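Uncharacterized tRNA/rRNA methyltransferase HI_0380 (PDB 3ILK) probably transfers methyl groups from S-adenosyl-L-methionine to RNA, as expected of a SpoU-type methyltransferase of the TrmH family, although its own substrate is not established. Local coordinates at residues 91-96 with 130-135; 73-78 with 108-113; 29-34 with 152-157. All blocks are in the same frame, centred on the assembly; numbering follows the deposited sequence. Where two conformers were deposited one is given.

Interactions 1 and 2 pair strands of one parallel sheet, interaction 1 at its 92-93 margin and interaction 2 in its interior, meeting where the Tyr130 ring packs on Leu77. Interaction 3 closes a long loop in which both are nested, setting helix 145-169 against the end of helix 18-31. Helix 145-169 also covers the sheet: Leu156 and Val152 pack on Ile111, Val152 also on Phe113 and Leu132, and Glu155 forms a salt bridge with Arg96. Chemistry follows place. Interaction 2 runs from an exposed ion pair into apolar strand pairs, interaction 1 combines strand pairing with a polar side-chain bond near the probable cofactor site, and buried interaction 3 relies on selenomethionine and arginine beside the second subunit.

Interaction 1: 91-96 with 130-135; sequences TLIEPR and YHLNIP. With EDO (1,2-ethanediol), chain D.
Thr91, with chi1 at 56°, holds OG1 between its backbone N and carbonyl carbon, while His131, with chi1 at -56°, turns its ring to the side of its own backbone N; together these torsions bring Thr91 OG1 to 2.6 Å from His131 ND1. The hydroxyl arrives at the edge of the imidazole, in the ring plane. Thr91 OG1 is also bonded to Leu88 O, and His131 NE2 to Leu125 O, so the ring is gripped at both nitrogens and its rotation is fixed.

The backbones beside this pair form a short parallel ladder. His131 N donates to Thr91 O (2.9 Å), Ile93 N to His131 O (2.8 Å), and Asn133 N to Ile93 O in a nearly straight bond (3.0 Å, 172° at the hydrogen). On the side of the ladder where Ile93 and Leu132 project, Ile93 CD1 lies 3.5 Å from Tyr130 CB, the two side chains crossing at about a right angle, and Leu132 CD1 packs against the Glu94-Pro95 peptide, 3.5 Å from Pro95 N. Beyond the ladder Glu94, the N-cap of helix 95-104, runs past Pro135 CG, and Pro95 CD meets Pro135 CD at 3.7 Å.

Ile134 N donates to O1 of an ethanediol, probably from the crystallisation liquor, at 2.8 Å, while Asn133 ND2 is held by Ser82 O. Since Ile134 and Ser82 probably bind S-adenosyl-L-methionine, by analogy with relatives, the contact fits the cofactor-binding end of the parallel sheet in the knotted alpha/beta fold of SPOUT methyltransferases.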
loop_
_atom_site.group_PDB
_atom_site.type_symbol
_atom_site.label_atom_id
_atom_site.label_comp_id
_atom_site.label_asym_id
_atom_site.label_seq_id
_atom_site.Cartn_x
_atom_site.Cartn_y
_atom_site.Cartn_z
ATOM N N THR A 91 -0.319 -15.039 23.620
ATOM C CA THR A 91 -1.536 -14.410 23.103
ATOM C C THR A 91 -1.283 -13.070 22.448
ATOM O O THR A 91 -2.236 -12.379 22.111
ATOM C CB THR A 91 -2.552 -14.128 24.243
ATOM O OG1 THR A 91 -1.922 -13.326 25.263
ATOM C CG2 THR A 91 -3.133 -15.454 24.863
ATOM N N LEU A 92 -0.008 -12.723 22.259
ATOM C CA LEU A 92 0.395 -11.520 21.527
ATOM C C LEU A 92 0.181 -11.679 20.037
ATOM O O LEU A 92 0.548 -12.689 19.481
ATOM C CB LEU A 92 1.884 -11.241 21.742
ATOM C CG LEU A 92 2.235 -10.564 23.068
ATOM C CD1 LEU A 92 3.762 -10.773 23.242
ATOM C CD2 LEU A 92 1.836 -9.077 23.060
ATOM N N ILE A 93 -0.419 -10.690 19.390
ATOM C CA ILE A 93 -0.671 -10.732 17.932
ATOM C C ILE A 93 -0.389 -9.353 17.388
ATOM O O ILE A 93 -0.368 -8.438 18.143
ATOM C CB ILE A 93 -2.144 -11.066 17.613
ATOM C CG1 ILE A 93 -3.095 -10.100 18.355
ATOM C CG2 ILE A 93 -2.454 -12.508 17.955
ATOM C CD1 ILE A 93 -4.516 -10.421 18.081
ATOM N N GLU A 94 -0.193 -9.199 16.077
ATOM C CA GLU A 94 -0.004 -7.853 15.524
ATOM C C GLU A 94 -1.235 -7.494 14.678
ATOM O O GLU A 94 -2.095 -8.357 14.493
ATOM C CB GLU A 94 1.294 -7.791 14.709
ATOM C CG GLU A 94 2.520 -8.115 15.578
ATOM C CD GLU A 94 3.752 -8.446 14.790
ATOM O OE1 GLU A 94 4.802 -8.550 15.432
ATOM O OE2 GLU A 94 3.698 -8.577 13.547
ATOM N N PRO A 95 -1.354 -6.219 14.238
ATOM C CA PRO A 95 -2.599 -5.688 13.671
ATOM C C PRO A 95 -3.166 -6.429 12.457
ATOM O O PRO A 95 -4.383 -6.510 12.324
ATOM C CB PRO A 95 -2.195 -4.277 13.245
ATOM C CG PRO A 95 -1.166 -3.890 14.253
ATOM C CD PRO A 95 -0.342 -5.149 14.321
ATOM N N ARG A 96 -2.306 -6.953 11.592
ATOM C CA ARG A 96 -2.801 -7.709 10.441
ATOM C C ARG A 96 -3.563 -8.977 10.880
ATOM O O ARG A 96 -4.721 -9.142 10.542
ATOM C CB ARG A 96 -1.656 -8.054 9.479
ATOM C CG ARG A 96 -2.138 -8.264 8.093
ATOM C CD ARG A 96 -1.084 -7.914 7.054
ATOM N NE ARG A 96 -0.742 -6.488 7.072
ATOM C CZ ARG A 96 0.278 -5.939 6.397
ATOM N NH1 ARG A 96 0.485 -4.627 6.484
ATOM N NH2 ARG A 96 1.092 -6.691 5.636
ATOM N N TYR A 130 -6.804 -11.626 23.406
ATOM C CA TYR A 130 -5.549 -11.481 22.671
ATOM C C TYR A 130 -4.981 -10.123 22.992
ATOM O O TYR A 130 -5.711 -9.222 23.483
ATOM C CB TYR A 130 -5.642 -11.728 21.116
ATOM C CG TYR A 130 -6.173 -13.111 20.737
ATOM C CD1 TYR A 130 -7.539 -13.295 20.533
ATOM C CD2 TYR A 130 -5.314 -14.225 20.591
ATOM C CE1 TYR A 130 -8.059 -14.542 20.204
ATOM C CE2 TYR A 130 -5.824 -15.501 20.265
ATOM C CZ TYR A 130 -7.194 -15.641 20.073
ATOM O OH TYR A 130 -7.736 -16.849 19.737
ATOM N N HIS A 131 -3.672 -10.001 22.806
ATOM C CA HIS A 131 -2.992 -8.745 23.156
ATOM C C HIS A 131 -2.321 -8.228 21.932
ATOM O O HIS A 131 -1.522 -8.946 21.312
ATOM C CB HIS A 131 -2.022 -8.964 24.289
ATOM C CG HIS A 131 -2.685 -9.562 25.497
ATOM N ND1 HIS A 131 -2.769 -10.923 25.701
ATOM C CD2 HIS A 131 -3.396 -8.996 26.487
ATOM C CE1 HIS A 131 -3.456 -11.162 26.799
ATOM N NE2 HIS A 131 -3.847 -10.007 27.298
ATOM N N LEU A 132 -2.639 -6.968 21.598
ATOM C CA LEU A 132 -2.323 -6.407 20.295
ATOM C C LEU A 132 -1.106 -5.516 20.376
ATOM O O LEU A 132 -1.109 -4.516 21.088
ATOM C CB LEU A 132 -3.542 -5.670 19.731
ATOM C CG LEU A 132 -3.344 -4.941 18.376
ATOM C CD1 LEU A 132 -2.944 -5.955 17.344
ATOM C CD2 LEU A 132 -4.644 -4.205 17.940
ATOM N N ASN A 133 -0.042 -5.902 19.674
ATOM C CA ASN A 133 1.150 -5.080 19.716
ATOM C C ASN A 133 1.428 -4.586 18.319
ATOM O O ASN A 133 1.393 -5.375 17.351
ATOM C CB ASN A 133 2.361 -5.867 20.256
ATOM C CG ASN A 133 3.636 -5.050 20.204
ATOM O OD1 ASN A 133 4.481 -5.253 19.335
ATOM N ND2 ASN A 133 3.751 -4.088 21.096
ATOM N N ILE A 134 1.770 -3.310 18.208
ATOM C CA ILE A 134 2.021 -2.731 16.905
ATOM C C ILE A 134 3.522 -2.742 16.652
ATOM O O ILE A 134 4.273 -2.053 17.374
ATOM C CB ILE A 134 1.490 -1.287 16.814
ATOM C CG1 ILE A 134 -0.020 -1.226 17.117
ATOM C CG2 ILE A 134 1.787 -0.716 15.419
ATOM C CD1 ILE A 134 -0.658 0.217 17.079
ATOM N N PRO A 135 3.967 -3.490 15.627
ATOM C CA PRO A 135 5.395 -3.529 15.349
ATOM C C PRO A 135 5.898 -2.085 15.169
ATOM O O PRO A 135 5.253 -1.273 14.480
ATOM C CB PRO A 135 5.465 -4.240 14.009
ATOM C CG PRO A 135 4.217 -5.049 13.966
ATOM C CD PRO A 135 3.192 -4.164 14.568
HETATM C C1 EDO D . 0.590 -1.440 21.278
HETATM O O1 EDO D . 1.756 -1.605 20.470
HETATM C C2 EDO D . 0.737 -0.164 22.102
HETATM O O2 EDO D . -0.072 0.865 21.496
#

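Interaction 2: 73-78 with 108-113; sequences DDCSLV and KIAIVF
Lys108 O is gripped by two successive backbone amides across the contact: Ser76 N at 3.1 Å, through a strongly bent bond, and Leu77 N at 3.3 Å, through a straighter but long one. Both are weak, as befits the place where the chain of 73-78 is only just entering strand 77-81. One residue further the pairing becomes regular, and Ala110 N donates to Leu77 O at 2.9 Å. The parallel register then sets Leu77 beside Ile109 and Val78 beside Ala110.

Each face of the sheet receives its own apolar row. Leu77 and Ile109 lie side by side, pointing the same way, with Leu77 CD2 4.0 Å from Ile109 CG1. On the face of Val78 and Ala110, Cys75 SG reaches the Ala110 methyl CB at 3.9 Å, and Val78 CG1 approaches Val112 CG2 at 4.2 Å. Ser76 takes no part in these rows, its OG being bonded to Tyr105 OH.

At the exposed start, the extended chain of Lys108 passes alongside Asp74 O and brings NZ to 3.0 Å from Asp74 OD1, which accepts through its anti lone pair, the one directed away from the other carboxylate oxygen. Lys108 was modelled in two conformers, so this salt bridge may be only partly populated. The chemistry therefore implies a graded join: an exposed and perhaps part-time ion pair at the start of the strands, then backbone bonds and close apolar neighbours that fix two central strands of the sheet.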
loop_
_atom_site.group_PDB
_atom_site.type_symbol
_atom_site.label_atom_id
_atom_site.label_comp_id
_atom_site.label_asym_id
_atom_site.label_seq_id
_atom_site.Cartn_x
_atom_site.Cartn_y
_atom_site.Cartn_z
ATOM N N ASP A 73 -18.856 -4.769 28.179
ATOM C CA ASP A 73 -20.205 -5.364 28.286
ATOM C C ASP A 73 -20.674 -5.871 26.904
ATOM O O ASP A 73 -20.664 -5.127 25.915
ATOM C CB ASP A 73 -21.174 -4.271 28.809
ATOM C CG ASP A 73 -22.648 -4.737 28.911
ATOM O OD1 ASP A 73 -23.496 -4.263 28.110
ATOM O OD2 ASP A 73 -22.963 -5.523 29.825
ATOM N N ASP A 74 -21.076 -7.135 26.827
ATOM C CA ASP A 74 -21.698 -7.604 25.613
ATOM C C ASP A 74 -20.753 -7.761 24.424
ATOM O O ASP A 74 -21.223 -7.905 23.295
ATOM C CB ASP A 74 -22.877 -6.704 25.209
ATOM C CG ASP A 74 -24.071 -7.500 24.682
ATOM O OD1 ASP A 74 -24.599 -7.173 23.586
ATOM O OD2 ASP A 74 -24.470 -8.462 25.367
ATOM N N CYS A 75 -19.444 -7.752 24.661
ATOM C CA CYS A 75 -18.473 -8.161 23.633
ATOM C C CYS A 75 -17.790 -9.459 24.044
ATOM O O CYS A 75 -17.124 -9.505 25.087
ATOM C CB CYS A 75 -17.417 -7.082 23.427
ATOM S SG CYS A 75 -18.098 -5.490 22.979
ATOM N N SER A 76 -17.930 -10.524 23.244
ATOM C CA SER A 76 -17.357 -11.792 23.663
ATOM C C SER A 76 -15.948 -12.005 23.087
ATOM O O SER A 76 -15.301 -13.011 23.403
ATOM C CB SER A 76 -18.309 -12.955 23.307
ATOM O OG SER A 76 -18.423 -12.994 21.899
ATOM N N LEU A 77 -15.458 -11.081 22.248
ATOM C CA LEU A 77 -14.039 -11.093 21.859
ATOM C C LEU A 77 -13.483 -9.747 22.267
ATOM O O LEU A 77 -13.972 -8.761 21.823
ATOM C CB LEU A 77 -13.811 -11.240 20.357
ATOM C CG LEU A 77 -12.366 -11.191 19.752
ATOM C CD1 LEU A 77 -11.372 -12.188 20.391
ATOM C CD2 LEU A 77 -12.340 -11.394 18.179
ATOM N N VAL A 78 -12.459 -9.778 23.097
ATOM C CA VAL A 78 -11.855 -8.616 23.674
ATOM C C VAL A 78 -10.371 -8.602 23.294
ATOM O O VAL A 78 -9.678 -9.586 23.518
ATOM C CB VAL A 78 -12.009 -8.673 25.176
ATOM C CG1 VAL A 78 -11.358 -7.402 25.856
ATOM C CG2 VAL A 78 -13.512 -8.773 25.538
ATOM N N LYS A 108 -19.770 -9.479 18.888
ATOM C CA LYS A 108 -19.208 -8.148 19.114
ATOM C C LYS A 108 -17.796 -8.258 19.689
ATOM O O LYS A 108 -17.524 -9.150 20.509
ATOM C CB LYS A 108 -20.060 -7.352 20.129
ATOM C CG LYS A 108 -21.369 -6.777 19.600
ATOM C CD LYS A 108 -22.088 -6.021 20.723
ATOM C CE LYS A 108 -23.482 -5.641 20.318
ATOM N NZ LYS A 108 -24.204 -5.074 21.501
ATOM N N ILE A 109 -16.958 -7.301 19.319
ATOM C CA ILE A 109 -15.560 -7.272 19.590
ATOM C C ILE A 109 -15.311 -5.916 20.268
ATOM O O ILE A 109 -15.783 -4.854 19.779
ATOM C CB ILE A 109 -14.753 -7.339 18.220
ATOM C CG1 ILE A 109 -15.070 -8.606 17.437
ATOM C CG2 ILE A 109 -13.241 -7.147 18.439
ATOM C CD1 ILE A 109 -16.012 -8.337 16.264
ATOM N N ALA A 110 -14.613 -5.921 21.397
ATOM C CA ALA A 110 -14.055 -4.618 21.877
ATOM C C ALA A 110 -12.550 -4.598 21.606
ATOM O O ALA A 110 -11.856 -5.584 21.816
ATOM C CB ALA A 110 -14.351 -4.454 23.377
ATOM N N ILE A 111 -12.037 -3.523 21.046
ATOM C CA ILE A 111 -10.611 -3.321 21.056
ATOM C C ILE A 111 -10.291 -2.208 22.039
ATOM O O ILE A 111 -10.763 -1.096 21.864
ATOM C CB ILE A 111 -10.108 -3.030 19.641
ATOM C CG1 ILE A 111 -10.674 -4.115 18.660
ATOM C CG2 ILE A 111 -8.601 -3.010 19.631
ATOM C CD1 ILE A 111 -10.396 -3.791 17.202
ATOM N N VAL A 112 -9.437 -2.512 23.030
ATOM C CA VAL A 112 -9.216 -1.666 24.174
ATOM C C VAL A 112 -7.824 -1.121 24.038
ATOM O O VAL A 112 -6.865 -1.877 23.902
ATOM C CB VAL A 112 -9.401 -2.428 25.556
ATOM C CG1 VAL A 112 -9.361 -1.421 26.746
ATOM C CG2 VAL A 112 -10.771 -3.237 25.553
ATOM N N PHE A 113 -7.762 0.201 24.069
ATOM C CA PHE A 113 -6.543 0.995 24.014
ATOM C C PHE A 113 -6.231 1.456 25.412
ATOM O O PHE A 113 -6.995 2.257 26.020
ATOM C CB PHE A 113 -6.728 2.155 23.026
ATOM C CG PHE A 113 -6.881 1.694 21.585
ATOM C CD1 PHE A 113 -8.114 1.217 21.105
ATOM C CD2 PHE A 113 -5.790 1.725 20.721
ATOM C CE1 PHE A 113 -8.249 0.786 19.781
ATOM C CE2 PHE A 113 -5.911 1.279 19.412
ATOM C CZ PHE A 113 -7.141 0.796 18.943
#

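Interaction 3: 29-34 with 152-157; sequences KTMGLT and VSYELR
Met31, present as selenomethionine, lies against helix 145-169, with CB 3.6 Å from Ser153 O. Its CG then lies over the backbone of that helix, 3.6 Å from Tyr154 N, and a bend at chi2 (-64°) carries SE on toward Tyr154 and Arg157. There SE sits 3.7 Å from Tyr154 CA and 3.8 Å from Arg157 CD, the Met31 side chain crossing that of Arg157 at about a right angle. Relative to the Tyr154 ring SE stands at the edge, 81° off the ring normal, a Met-aromatic contact. Tyr154 OH itself bonds Glu155 of the second subunit, and Pro135 of that subunit also packs on Met31, so the side chain is wedged close to the dimer interface.

The backbone around Met31 finishes helix 18-31 in a Schellman motif, with Gly32 at positive phi reversing the chain before strand 35-39. Arg157 closes over this turn. Extended from CG to NE, it places NH1 3.0 Å from Met31 O, which lies in the guanidinium plane at its edge, although the donor stands 65° out of the carbonyl plane. A positive guanidinium here would probably complement the partial negative charge of the helix C-terminus. After the turn Leu33 points back at helix 145-169: in one of its two conformers CD1 touches Leu156 CD1 at 3.9 Å and also nears Ser153, whose OG is bonded to Val149 O one turn earlier.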
loop_
_atom_site.group_PDB
_atom_site.type_symbol
_atom_site.label_atom_id
_atom_site.label_comp_id
_atom_site.label_asym_id
_atom_site.label_seq_id
_atom_site.Cartn_x
_atom_site.Cartn_y
_atom_site.Cartn_z
ATOM N N LYS A 29 -13.474 7.438 11.975
ATOM C CA LYS A 29 -14.367 7.794 10.894
ATOM C C LYS A 29 -13.693 7.684 9.519
ATOM O O LYS A 29 -14.355 7.314 8.556
ATOM C CB LYS A 29 -14.983 9.196 11.091
ATOM C CG LYS A 29 -16.170 9.498 10.135
ATOM C CD LYS A 29 -16.825 10.791 10.475
ATOM C CE LYS A 29 -18.066 11.051 9.615
ATOM N NZ LYS A 29 -18.733 12.273 10.073
ATOM N N THR A 30 -12.400 7.993 9.417
ATOM C CA THR A 30 -11.718 7.887 8.128
ATOM C C THR A 30 -11.767 6.436 7.662
ATOM O O THR A 30 -11.593 6.184 6.497
ATOM C CB THR A 30 -10.206 8.322 8.163
ATOM O OG1 THR A 30 -9.467 7.474 9.055
ATOM C CG2 THR A 30 -10.045 9.738 8.611
HETATM N N MSE A 31 -11.975 5.485 8.584
HETATM C CA MSE A 31 -11.929 4.058 8.223
HETATM C C MSE A 31 -13.281 3.378 8.320
HETATM O O MSE A 31 -13.413 2.195 7.990
HETATM C CB MSE A 31 -10.877 3.289 9.044
HETATM C CG MSE A 31 -9.463 3.756 8.785
HETATM SE SE MSE A 31 -8.857 3.454 6.958
HETATM C CE MSE A 31 -8.072 5.178 6.556
ATOM N N GLY A 32 -14.309 4.107 8.722
ATOM C CA GLY A 32 -15.651 3.500 8.739
ATOM C C GLY A 32 -16.094 2.954 10.104
ATOM O O GLY A 32 -17.159 2.319 10.187
ATOM N N LEU A 33 -15.295 3.174 11.155
ATOM C CA LEU A 33 -15.674 2.769 12.531
ATOM C C LEU A 33 -16.583 3.813 13.144
ATOM O O LEU A 33 -16.454 5.029 12.863
ATOM C CB LEU A 33 -14.447 2.544 13.436
ATOM C CG LEU A 33 -13.594 1.326 13.061
ATOM C CD1 LEU A 33 -12.356 1.208 13.948
ATOM C CD2 LEU A 33 -14.427 0.019 13.064
ATOM N N THR A 34 -17.513 3.360 13.959
ATOM C CA THR A 34 -18.483 4.292 14.563
ATOM C C THR A 34 -18.697 4.147 16.070
ATOM O O THR A 34 -19.314 5.026 16.662
ATOM C CB THR A 34 -19.866 4.110 13.924
ATOM O OG1 THR A 34 -20.221 2.727 14.038
ATOM C CG2 THR A 34 -19.849 4.484 12.432
ATOM N N VAL A 152 -4.846 0.789 13.732
ATOM C CA VAL A 152 -5.651 -0.489 13.942
ATOM C C VAL A 152 -6.908 -0.420 13.048
ATOM O O VAL A 152 -7.319 -1.429 12.429
ATOM C CB VAL A 152 -6.070 -0.620 15.416
ATOM C CG1 VAL A 152 -7.138 -1.740 15.616
ATOM C CG2 VAL A 152 -4.843 -0.847 16.297
ATOM N N SER A 153 -7.506 0.778 12.989
ATOM C CA SER A 153 -8.725 1.047 12.157
ATOM C C SER A 153 -8.435 0.780 10.697
ATOM O O SER A 153 -9.252 0.164 9.983
ATOM C CB SER A 153 -9.173 2.522 12.281
ATOM O OG SER A 153 -9.540 2.849 13.609
ATOM N N TYR A 154 -7.274 1.251 10.234
ATOM C CA TYR A 154 -6.860 1.027 8.874
ATOM C C TYR A 154 -6.738 -0.523 8.583
ATOM O O TYR A 154 -7.224 -0.984 7.610
ATOM C CB TYR A 154 -5.561 1.769 8.586
ATOM C CG TYR A 154 -4.807 1.242 7.374
ATOM C CD1 TYR A 154 -5.174 1.621 6.060
ATOM C CD2 TYR A 154 -3.751 0.391 7.523
ATOM C CE1 TYR A 154 -4.483 1.134 4.959
ATOM C CE2 TYR A 154 -3.050 -0.099 6.405
ATOM C CZ TYR A 154 -3.427 0.284 5.136
ATOM O OH TYR A 154 -2.746 -0.165 4.024
ATOM N N GLU A 155 -6.099 -1.289 9.447
ATOM C CA GLU A 155 -5.941 -2.731 9.212
ATOM C C GLU A 155 -7.310 -3.384 9.281
ATOM O O GLU A 155 -7.597 -4.288 8.518
ATOM C CB GLU A 155 -4.987 -3.378 10.239
ATOM C CG GLU A 155 -3.484 -3.222 9.984
ATOM C CD GLU A 155 -2.955 -3.890 8.708
ATOM O OE1 GLU A 155 -1.742 -4.105 8.624
ATOM O OE2 GLU A 155 -3.730 -4.228 7.792
ATOM N N LEU A 156 -8.179 -2.891 10.159
ATOM C CA LEU A 156 -9.565 -3.347 10.168
ATOM C C LEU A 156 -10.295 -3.113 8.838
ATOM O O LEU A 156 -10.903 -4.053 8.248
ATOM C CB LEU A 156 -10.347 -2.795 11.344
ATOM C CG LEU A 156 -9.936 -3.269 12.747
ATOM C CD1 LEU A 156 -10.626 -2.330 13.728
ATOM C CD2 LEU A 156 -10.290 -4.779 13.027
ATOM N N ARG A 157 -10.183 -1.908 8.308
ATOM C CA ARG A 157 -10.834 -1.645 7.062
ATOM C C ARG A 157 -10.259 -2.524 5.947
ATOM O O ARG A 157 -11.023 -3.064 5.117
ATOM C CB ARG A 157 -10.737 -0.184 6.672
ATOM C CG ARG A 157 -11.563 0.120 5.429
ATOM C CD ARG A 157 -11.649 1.607 5.070
ATOM N NE ARG A 157 -12.566 1.780 3.934
ATOM C CZ ARG A 157 -13.888 1.867 4.055
ATOM N NH1 ARG A 157 -14.459 1.833 5.244
ATOM N NH2 ARG A 157 -14.644 1.964 2.991
#